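Local coordinates for protein amidohydrolase (PDB 4DZH) that probably removes the amino group of 5'-methylthioadenosine or a related adenosine by hydrolysis, as a zinc-dependent deaminase of the amidohydrolase superfamily, at residues C14-V23 with L33-N42; A126-T134 with R407-I415. All blocks are in the same frame, centred on the assembly; numbering follows the deposited sequence.

Contact 1. Residues C14-V23 with L33-N42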
loop_
_atom_site.group_PDB
_atom_site.type_symbol
_atom_site.label_atom_id
_atom_site.label_comp_id
_atom_site.label_asym_id
_atom_site.label_seq_id
_atom_site.Cartn_x
_atom_site.Cartn_y
_atom_site.Cartn_z
ATOM N N CYS A 14 2.500 32.108 -23.255
ATOM C CA CYS A 14 3.023 30.763 -23.072
ATOM C C CYS A 14 1.849 29.833 -23.383
ATOM O O CYS A 14 0.708 30.294 -23.493
ATOM C CB CYS A 14 3.539 30.578 -21.649
ATOM S SG CYS A 14 2.252 30.546 -20.345
ATOM N N ASP A 15 2.106 28.540 -23.556
ATOM C CA ASP A 15 1.071 27.629 -24.055
ATOM C C ASP A 15 0.093 27.290 -22.926
ATOM O O ASP A 15 -1.143 27.311 -23.097
ATOM C CB ASP A 15 1.690 26.279 -24.506
ATOM C CG ASP A 15 2.476 26.364 -25.826
ATOM O OD1 ASP A 15 2.438 27.403 -26.514
ATOM O OD2 ASP A 15 3.131 25.354 -26.182
ATOM N N LEU A 16 0.664 26.966 -21.773
ATOM C CA LEU A 16 -0.118 26.439 -20.663
ATOM C C LEU A 16 0.425 26.990 -19.347
ATOM O O LEU A 16 1.647 27.075 -19.168
ATOM C CB LEU A 16 0.004 24.908 -20.665
ATOM C CG LEU A 16 -0.627 24.090 -19.546
ATOM C CD1 LEU A 16 -2.161 24.123 -19.575
ATOM C CD2 LEU A 16 -0.150 22.657 -19.641
ATOM N N LEU A 17 -0.467 27.390 -18.458
ATOM C CA LEU A 17 -0.105 27.723 -17.091
ATOM C C LEU A 17 -0.902 26.806 -16.155
ATOM O O LEU A 17 -2.133 26.774 -16.214
ATOM C CB LEU A 17 -0.448 29.190 -16.784
ATOM C CG LEU A 17 -0.091 29.604 -15.354
ATOM C CD1 LEU A 17 1.417 29.679 -15.210
ATOM C CD2 LEU A 17 -0.741 30.895 -14.944
ATOM N N ILE A 18 -0.221 26.061 -15.298
ATOM C CA ILE A 18 -0.908 25.195 -14.330
ATOM C C ILE A 18 -0.758 25.849 -12.986
ATOM O O ILE A 18 0.352 25.970 -12.497
ATOM C CB ILE A 18 -0.276 23.762 -14.264
ATOM C CG1 ILE A 18 -0.353 23.096 -15.624
ATOM C CG2 ILE A 18 -0.997 22.879 -13.226
ATOM C CD1 ILE A 18 0.599 21.907 -15.789
ATOM N N GLU A 19 -1.867 26.281 -12.382
ATOM C CA GLU A 19 -1.804 26.838 -11.030
ATOM C C GLU A 19 -2.217 25.793 -10.017
ATOM O O GLU A 19 -3.247 25.151 -10.195
ATOM C CB GLU A 19 -2.718 28.062 -10.886
ATOM C CG GLU A 19 -2.450 29.190 -11.895
ATOM C CD GLU A 19 -3.564 30.220 -11.859
ATOM O OE1 GLU A 19 -4.623 29.945 -11.205
ATOM O OE2 GLU A 19 -3.383 31.297 -12.481
ATOM N N ALA A 20 -1.452 25.684 -8.934
ATOM C CA ALA A 20 -1.748 24.658 -7.929
ATOM C C ALA A 20 -1.598 25.143 -6.488
ATOM O O ALA A 20 -0.816 26.063 -6.191
ATOM C CB ALA A 20 -0.864 23.458 -8.159
ATOM N N GLY A 21 -2.255 24.436 -5.567
ATOM C CA GLY A 21 -2.090 24.754 -4.164
ATOM C C GLY A 21 -0.658 24.614 -3.685
ATOM O O GLY A 21 -0.198 25.361 -2.824
ATOM N N TYR A 22 0.041 23.615 -4.218
ATOM C CA TYR A 22 1.402 23.293 -3.777
ATOM C C TYR A 22 2.177 22.856 -4.984
ATOM O O TYR A 22 1.662 22.092 -5.824
ATOM C CB TYR A 22 1.405 22.160 -2.739
ATOM C CG TYR A 22 0.568 22.510 -1.554
ATOM C CD1 TYR A 22 1.114 23.211 -0.487
ATOM C CD2 TYR A 22 -0.787 22.157 -1.507
ATOM C CE1 TYR A 22 0.337 23.559 0.613
ATOM C CE2 TYR A 22 -1.585 22.512 -0.415
ATOM C CZ TYR A 22 -1.011 23.204 0.646
ATOM O OH TYR A 22 -1.777 23.559 1.749
ATOM N N VAL A 23 3.390 23.387 -5.125
ATOM C CA VAL A 23 4.307 22.853 -6.133
ATOM C C VAL A 23 5.499 22.200 -5.440
ATOM O O VAL A 23 6.130 22.807 -4.580
ATOM C CB VAL A 23 4.825 23.947 -7.119
ATOM C CG1 VAL A 23 5.901 23.390 -8.046
ATOM C CG2 VAL A 23 3.639 24.540 -7.907
ATOM N N LEU A 33 6.593 24.596 -2.462
ATOM C CA LEU A 33 6.218 25.953 -2.827
ATOM C C LEU A 33 4.727 26.115 -2.765
ATOM O O LEU A 33 3.995 25.610 -3.608
ATOM C CB LEU A 33 6.690 26.255 -4.249
ATOM C CG LEU A 33 8.145 25.912 -4.511
ATOM C CD1 LEU A 33 8.447 26.079 -5.994
ATOM C CD2 LEU A 33 9.023 26.810 -3.641
ATOM N N GLU A 34 4.264 26.867 -1.783
ATOM C CA GLU A 34 2.842 27.074 -1.636
ATOM C C GLU A 34 2.304 28.106 -2.639
ATOM O O GLU A 34 2.935 29.131 -2.864
ATOM C CB GLU A 34 2.584 27.541 -0.215
ATOM C CG GLU A 34 1.145 27.770 0.114
ATOM C CD GLU A 34 0.865 27.465 1.584
ATOM O OE1 GLU A 34 1.834 27.487 2.381
ATOM O OE2 GLU A 34 -0.307 27.189 1.932
ATOM N N ASP A 35 1.146 27.836 -3.238
ATOM C CA ASP A 35 0.478 28.799 -4.127
ATOM C C ASP A 35 1.367 29.256 -5.282
ATOM O O ASP A 35 1.617 30.460 -5.452
ATOM C CB ASP A 35 -0.022 30.019 -3.320
ATOM C CG ASP A 35 -1.054 30.861 -4.082
ATOM O OD1 ASP A 35 -1.659 30.356 -5.058
ATOM O OD2 ASP A 35 -1.283 32.032 -3.685
ATOM N N HIS A 36 1.842 28.289 -6.067
ATOM C CA HIS A 36 2.782 28.519 -7.155
ATOM C C HIS A 36 2.212 27.957 -8.458
ATOM O O HIS A 36 1.285 27.133 -8.437
ATOM C CB HIS A 36 4.110 27.829 -6.866
ATOM C CG HIS A 36 5.122 28.689 -6.174
ATOM N ND1 HIS A 36 4.908 29.245 -4.934
ATOM C CD2 HIS A 36 6.360 29.092 -6.564
ATOM C CE1 HIS A 36 5.983 29.923 -4.568
ATOM N NE2 HIS A 36 6.873 29.858 -5.543
ATOM N N ALA A 37 2.776 28.393 -9.582
ATOM C CA ALA A 37 2.320 27.982 -10.901
ATOM C C ALA A 37 3.498 27.564 -11.765
ATOM O O ALA A 37 4.654 27.924 -11.481
ATOM C CB ALA A 37 1.556 29.129 -11.580
ATOM N N VAL A 38 3.211 26.804 -12.819
ATOM C CA VAL A 38 4.245 26.313 -13.713
ATOM C C VAL A 38 3.816 26.636 -15.106
ATOM O O VAL A 38 2.735 26.250 -15.539
ATOM C CB VAL A 38 4.449 24.759 -13.571
ATOM C CG1 VAL A 38 5.430 24.222 -14.640
ATOM C CG2 VAL A 38 4.973 24.464 -12.217
ATOM N N ALA A 39 4.644 27.392 -15.812
ATOM C CA ALA A 39 4.317 27.720 -17.189
ATOM C C ALA A 39 5.048 26.777 -18.129
ATOM O O ALA A 39 6.191 26.387 -17.879
ATOM C CB ALA A 39 4.669 29.192 -17.518
ATOM N N VAL A 40 4.388 26.443 -19.235
ATOM C CA VAL A 40 4.886 25.436 -20.162
ATOM C C VAL A 40 4.671 25.936 -21.571
ATOM O O VAL A 40 3.613 26.503 -21.886
ATOM C CB VAL A 40 4.087 24.091 -19.961
ATOM C CG1 VAL A 40 4.620 23.014 -20.893
ATOM C CG2 VAL A 40 4.148 23.617 -18.499
ATOM N N SER A 41 5.696 25.795 -22.426
ATOM C CA SER A 41 5.555 26.116 -23.857
ATOM C C SER A 41 6.298 25.041 -24.625
ATOM O O SER A 41 7.407 24.667 -24.247
ATOM C CB SER A 41 6.161 27.480 -24.217
ATOM O OG SER A 41 5.414 28.522 -23.616
ATOM N N ASN A 42 5.700 24.553 -25.712
ATOM C CA ASN A 42 6.367 23.556 -26.545
ATOM C C ASN A 42 6.791 22.356 -25.738
ATOM O O ASN A 42 7.828 21.732 -26.004
ATOM C CB ASN A 42 7.533 24.207 -27.329
ATOM C CG ASN A 42 7.052 25.343 -28.151
ATOM O OD1 ASN A 42 7.150 26.502 -27.751
ATOM N ND2 ASN A 42 6.447 25.031 -29.290
HETATM O O HOH W 1 -1.249 28.683 -6.840
#

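Contact 2. Residues A126-T134 with R407-I415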
loop_
_atom_site.group_PDB
_atom_site.type_symbol
_atom_site.label_atom_id
_atom_site.label_comp_id
_atom_site.label_asym_id
_atom_site.label_seq_id
_atom_site.Cartn_x
_atom_site.Cartn_y
_atom_site.Cartn_z
ATOM N N ALA A 126 -2.573 2.816 -19.296
ATOM C CA ALA A 126 -3.759 3.354 -18.618
ATOM C C ALA A 126 -3.595 3.316 -17.077
ATOM O O ALA A 126 -3.902 4.292 -16.379
ATOM C CB ALA A 126 -5.004 2.578 -19.078
ATOM N N GLU A 127 -3.150 2.171 -16.549
ATOM C CA GLU A 127 -2.979 2.047 -15.111
ATOM C C GLU A 127 -1.926 3.014 -14.570
ATOM O O GLU A 127 -2.111 3.629 -13.494
ATOM C CB GLU A 127 -2.630 0.600 -14.718
ATOM C CG GLU A 127 -2.454 0.472 -13.193
ATOM C CD GLU A 127 -2.250 -0.939 -12.714
ATOM O OE1 GLU A 127 -2.354 -1.889 -13.502
ATOM O OE2 GLU A 127 -1.968 -1.062 -11.498
ATOM N N MET A 128 -0.858 3.200 -15.352
ATOM C CA MET A 128 0.237 4.067 -14.919
ATOM C C MET A 128 -0.219 5.504 -14.903
ATOM O O MET A 128 -0.048 6.178 -13.912
ATOM C CB MET A 128 1.477 3.888 -15.775
ATOM C CG MET A 128 2.121 2.534 -15.518
ATOM S SD MET A 128 3.707 2.365 -16.381
ATOM C CE MET A 128 3.153 2.437 -18.114
ATOM N N LEU A 129 -0.892 5.932 -15.967
ATOM C CA LEU A 129 -1.359 7.334 -16.036
ATOM C C LEU A 129 -2.351 7.652 -14.914
ATOM O O LEU A 129 -2.263 8.684 -14.261
ATOM C CB LEU A 129 -2.005 7.671 -17.385
ATOM C CG LEU A 129 -1.026 7.649 -18.552
ATOM C CD1 LEU A 129 -1.742 7.683 -19.902
ATOM C CD2 LEU A 129 -0.036 8.829 -18.409
ATOM N N ARG A 130 -3.250 6.706 -14.645
ATOM C CA ARG A 130 -4.296 6.916 -13.634
ATOM C C ARG A 130 -3.683 7.046 -12.223
ATOM O O ARG A 130 -4.281 7.622 -11.299
ATOM C CB ARG A 130 -5.344 5.808 -13.720
ATOM C CG ARG A 130 -6.368 6.038 -14.884
ATOM C CD ARG A 130 -7.048 4.771 -15.315
ATOM N NE ARG A 130 -7.792 4.115 -14.234
ATOM C CZ ARG A 130 -9.094 4.268 -13.996
ATOM N NH1 ARG A 130 -9.844 5.100 -14.726
ATOM N NH2 ARG A 130 -9.654 3.566 -13.012
ATOM N N GLY A 131 -2.438 6.543 -12.092
ATOM C CA GLY A 131 -1.723 6.584 -10.844
ATOM C C GLY A 131 -0.546 7.514 -10.814
ATOM O O GLY A 131 0.310 7.401 -9.934
ATOM N N GLY A 132 -0.468 8.398 -11.809
ATOM C CA GLY A 132 0.568 9.430 -11.801
ATOM C C GLY A 132 1.975 8.973 -12.171
ATOM O O GLY A 132 2.940 9.725 -11.898
ATOM N N THR A 133 2.099 7.825 -12.828
ATOM C CA THR A 133 3.408 7.407 -13.374
ATOM C C THR A 133 3.472 7.852 -14.824
ATOM O O THR A 133 2.518 7.607 -15.623
ATOM C CB THR A 133 3.565 5.889 -13.297
ATOM O OG1 THR A 133 3.678 5.500 -11.926
ATOM C CG2 THR A 133 4.862 5.399 -14.049
ATOM N N THR A 134 4.599 8.479 -15.213
ATOM C CA THR A 134 4.727 9.091 -16.544
ATOM C C THR A 134 5.914 8.561 -17.379
ATOM O O THR A 134 6.086 8.930 -18.572
ATOM C CB THR A 134 4.918 10.629 -16.450
ATOM O OG1 THR A 134 5.989 10.929 -15.530
ATOM C CG2 THR A 134 3.651 11.278 -15.933
ATOM N N ARG A 407 -3.126 6.450 -4.970
ATOM C CA ARG A 407 -2.966 6.757 -6.374
ATOM C C ARG A 407 -4.252 7.287 -7.057
ATOM O O ARG A 407 -4.179 7.925 -8.127
ATOM C CB ARG A 407 -2.429 5.545 -7.121
ATOM C CG ARG A 407 -3.330 4.384 -7.079
ATOM C CD ARG A 407 -2.850 3.438 -8.164
ATOM N NE ARG A 407 -3.518 2.149 -8.016
ATOM C CZ ARG A 407 -3.253 1.080 -8.760
ATOM N NH1 ARG A 407 -2.358 1.122 -9.811
ATOM N NH2 ARG A 407 -3.916 -0.062 -8.437
ATOM N N HIS A 408 -5.409 7.042 -6.434
ATOM C CA HIS A 408 -6.665 7.501 -7.019
ATOM C C HIS A 408 -6.810 8.992 -6.777
ATOM O O HIS A 408 -7.731 9.606 -7.342
ATOM C CB HIS A 408 -7.825 6.763 -6.361
ATOM C CG HIS A 408 -7.920 7.040 -4.894
ATOM N ND1 HIS A 408 -7.117 6.417 -3.956
ATOM C CD2 HIS A 408 -8.710 7.897 -4.196
ATOM C CE1 HIS A 408 -7.413 6.868 -2.744
ATOM N NE2 HIS A 408 -8.376 7.766 -2.862
ATOM N N GLN A 409 -5.914 9.588 -5.986
ATOM C CA GLN A 409 -5.965 11.042 -5.806
ATOM C C GLN A 409 -5.269 11.786 -6.925
ATOM O O GLN A 409 -5.276 13.024 -6.936
ATOM C CB GLN A 409 -5.377 11.447 -4.488
ATOM C CG GLN A 409 -6.199 10.805 -3.331
ATOM C CD GLN A 409 -5.693 11.231 -2.005
ATOM O OE1 GLN A 409 -5.206 10.402 -1.228
ATOM N NE2 GLN A 409 -5.825 12.524 -1.696
ATOM N N VAL A 410 -4.596 11.060 -7.813
ATOM C CA VAL A 410 -4.079 11.720 -9.018
ATOM C C VAL A 410 -5.230 12.204 -9.882
ATOM O O VAL A 410 -6.102 11.415 -10.259
ATOM C CB VAL A 410 -3.175 10.734 -9.822
ATOM C CG1 VAL A 410 -2.778 11.320 -11.185
ATOM C CG2 VAL A 410 -1.918 10.369 -8.971
ATOM N N THR A 411 -5.261 13.485 -10.236
ATOM C CA THR A 411 -6.362 13.977 -11.067
ATOM C C THR A 411 -5.971 14.420 -12.459
ATOM O O THR A 411 -6.738 14.272 -13.399
ATOM C CB THR A 411 -7.079 15.152 -10.394
ATOM O OG1 THR A 411 -6.136 16.200 -10.133
ATOM C CG2 THR A 411 -7.729 14.691 -9.059
ATOM N N ASP A 412 -4.743 14.884 -12.597
ATOM C CA ASP A 412 -4.273 15.340 -13.906
ATOM C C ASP A 412 -2.812 14.948 -14.129
ATOM O O ASP A 412 -2.022 14.989 -13.199
ATOM C CB ASP A 412 -4.434 16.861 -14.053
ATOM C CG ASP A 412 -5.895 17.337 -13.818
ATOM O OD1 ASP A 412 -6.706 17.382 -14.779
ATOM O OD2 ASP A 412 -6.229 17.625 -12.658
ATOM N N VAL A 413 -2.536 14.605 -15.369
ATOM C CA VAL A 413 -1.213 14.154 -15.791
ATOM C C VAL A 413 -0.875 14.722 -17.160
ATOM O O VAL A 413 -1.684 14.651 -18.118
ATOM C CB VAL A 413 -1.218 12.630 -15.909
ATOM C CG1 VAL A 413 0.110 12.150 -16.516
ATOM C CG2 VAL A 413 -1.454 12.026 -14.542
ATOM N N TRP A 414 0.331 15.268 -17.267
ATOM C CA TRP A 414 0.871 15.729 -18.548
ATOM C C TRP A 414 2.205 15.049 -18.790
ATOM O O TRP A 414 2.982 14.862 -17.841
ATOM C CB TRP A 414 1.150 17.224 -18.523
ATOM C CG TRP A 414 -0.048 18.101 -18.305
ATOM C CD1 TRP A 414 -0.771 18.767 -19.275
ATOM C CD2 TRP A 414 -0.637 18.448 -17.053
ATOM N NE1 TRP A 414 -1.776 19.510 -18.690
ATOM C CE2 TRP A 414 -1.706 19.349 -17.332
ATOM C CE3 TRP A 414 -0.356 18.116 -15.724
ATOM C CZ2 TRP A 414 -2.519 19.866 -16.325
ATOM C CZ3 TRP A 414 -1.182 18.653 -14.710
ATOM C CH2 TRP A 414 -2.234 19.520 -15.029
ATOM N N ILE A 415 2.467 14.722 -20.059
ATOM C CA ILE A 415 3.760 14.169 -20.502
ATOM C C ILE A 415 4.214 15.038 -21.667
ATOM O O ILE A 415 3.514 15.163 -22.696
ATOM C CB ILE A 415 3.686 12.690 -20.948
ATOM C CG1 ILE A 415 3.138 11.831 -19.800
ATOM C CG2 ILE A 415 5.088 12.157 -21.438
ATOM C CD1 ILE A 415 3.158 10.301 -20.103
HETATM O O HOH W 2 -0.528 3.332 -11.224
#

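Contact 1. Residues C14-V23 with L33-N42
In the small mixed sheet at the N-terminal end of the chain, strands 16-20 and 36-41 run antiparallel, and a classic beta bulge marks one end of their pairing: Asp15 and Leu16 both face Val40. Val40 O takes a bond from Leu16 N at 3.0 Å and a weak, bent one from Asp15 N. The extra residue leaves Asp15 able to reach past Ser41, where its OD2 accepts Asn42 N at 2.7 Å in a nearly straight bond (172°) that arrives from above the carboxylate plane. Further along, Ile18 and Val38 exchange backbone bonds. On the face of Leu17, Glu19, Ala37 and Ala39, Leu17, its CG anti to the backbone N (chi1 180°), lays CD1 against the two alanine methyls, 3.7 Å from Ala37 CB. There Glu19 leads off to a salt bridge with Arg55. At the corner near Gly21, Asp35 N donates to Gly21 O at 2.8 Å. After the corner Val23 and Leu33 form a further antiparallel pair, with 22-23 running beside strand 69-80, and Val23 CG2 meets His36 CB at 3.5 Å, the two side chains crossing at about a right angle. His36 ND1 donates to Glu34 O, in the ring plane, which with Leu33 CB over one face should restrict rotation of the imidazole.

Contact 2. Residues A126-T134 with R407-I415
Leu129 lays its CD2 methyl into the angle between Val413 and Ile415, 3.8 Å from Val413 CG1 and 3.9 Å from Ile415 CD1, and crosses both side chains at about a right angle. Thr134 comes to the same two residues from the start of strand 133-139: its methyl CG2 lies 3.7 Å from Val413 CG1, the two side chains running past each other in opposite directions. The hydroxyl OG1 of Thr134 stands between the backbone N and the carbonyl carbon (chi1 51°), which leaves CG2 for the apolar side. Helix 114-130 ends between these two residues in a Schellman motif, with Thr133 N bonded to Met128 O and Gly132 N to Leu129 O; Gly132, at positive phi, is the C-prime residue. The turn delivers the chain from the helix into a strand of the TIM barrel of the amidohydrolase fold. Val410 packs against this turn, CG2 lying 3.7 Å from Gly131 C. Arg130 O, which faces Arg407 O without a bond, and Val410 O both accept from Arg424 NH1. At the other end of the contact the extended Arg407 reaches back along the helix, and its NH1 donates to Glu127 OE2 at 2.8 Å, almost straight (172°). The oxygen lies at the guanidinium edge and uses its anti lone pair, although the two planes are 55° apart. Water 2 joins Arg407 NH1 to Glu127 O. Glu127 is gripped further by Arg88 at OE1 and by Leu324 N at OE2, while Arg130 forms a salt bridge with Glu390 of the second subunit.

Overall arrangement
Contact 1 runs from the small sheet into the large one through 22-23, and strands 133-139 and 410-415 of contact 2, whose segments are 273 residues apart, belong to that large sheet too; the centres of the two contacts lie about 18 Å apart. Trp414 bridges them: on the face of strand 410-415 turned away from helix 114-130, its NE1 packs 3.7 Å from Leu16 CD2 and its CZ2 3.8 Å from Ile18 CD1. Contact 1 is remote from the metal sites. Contact 2 comes closer, since the side chain of Arg407 is about 7 Å from a bound magnesium ion and the side chain of Glu127 is about 4 Å from that of Asp323, which binds magnesium together with Glu289 and Asn321.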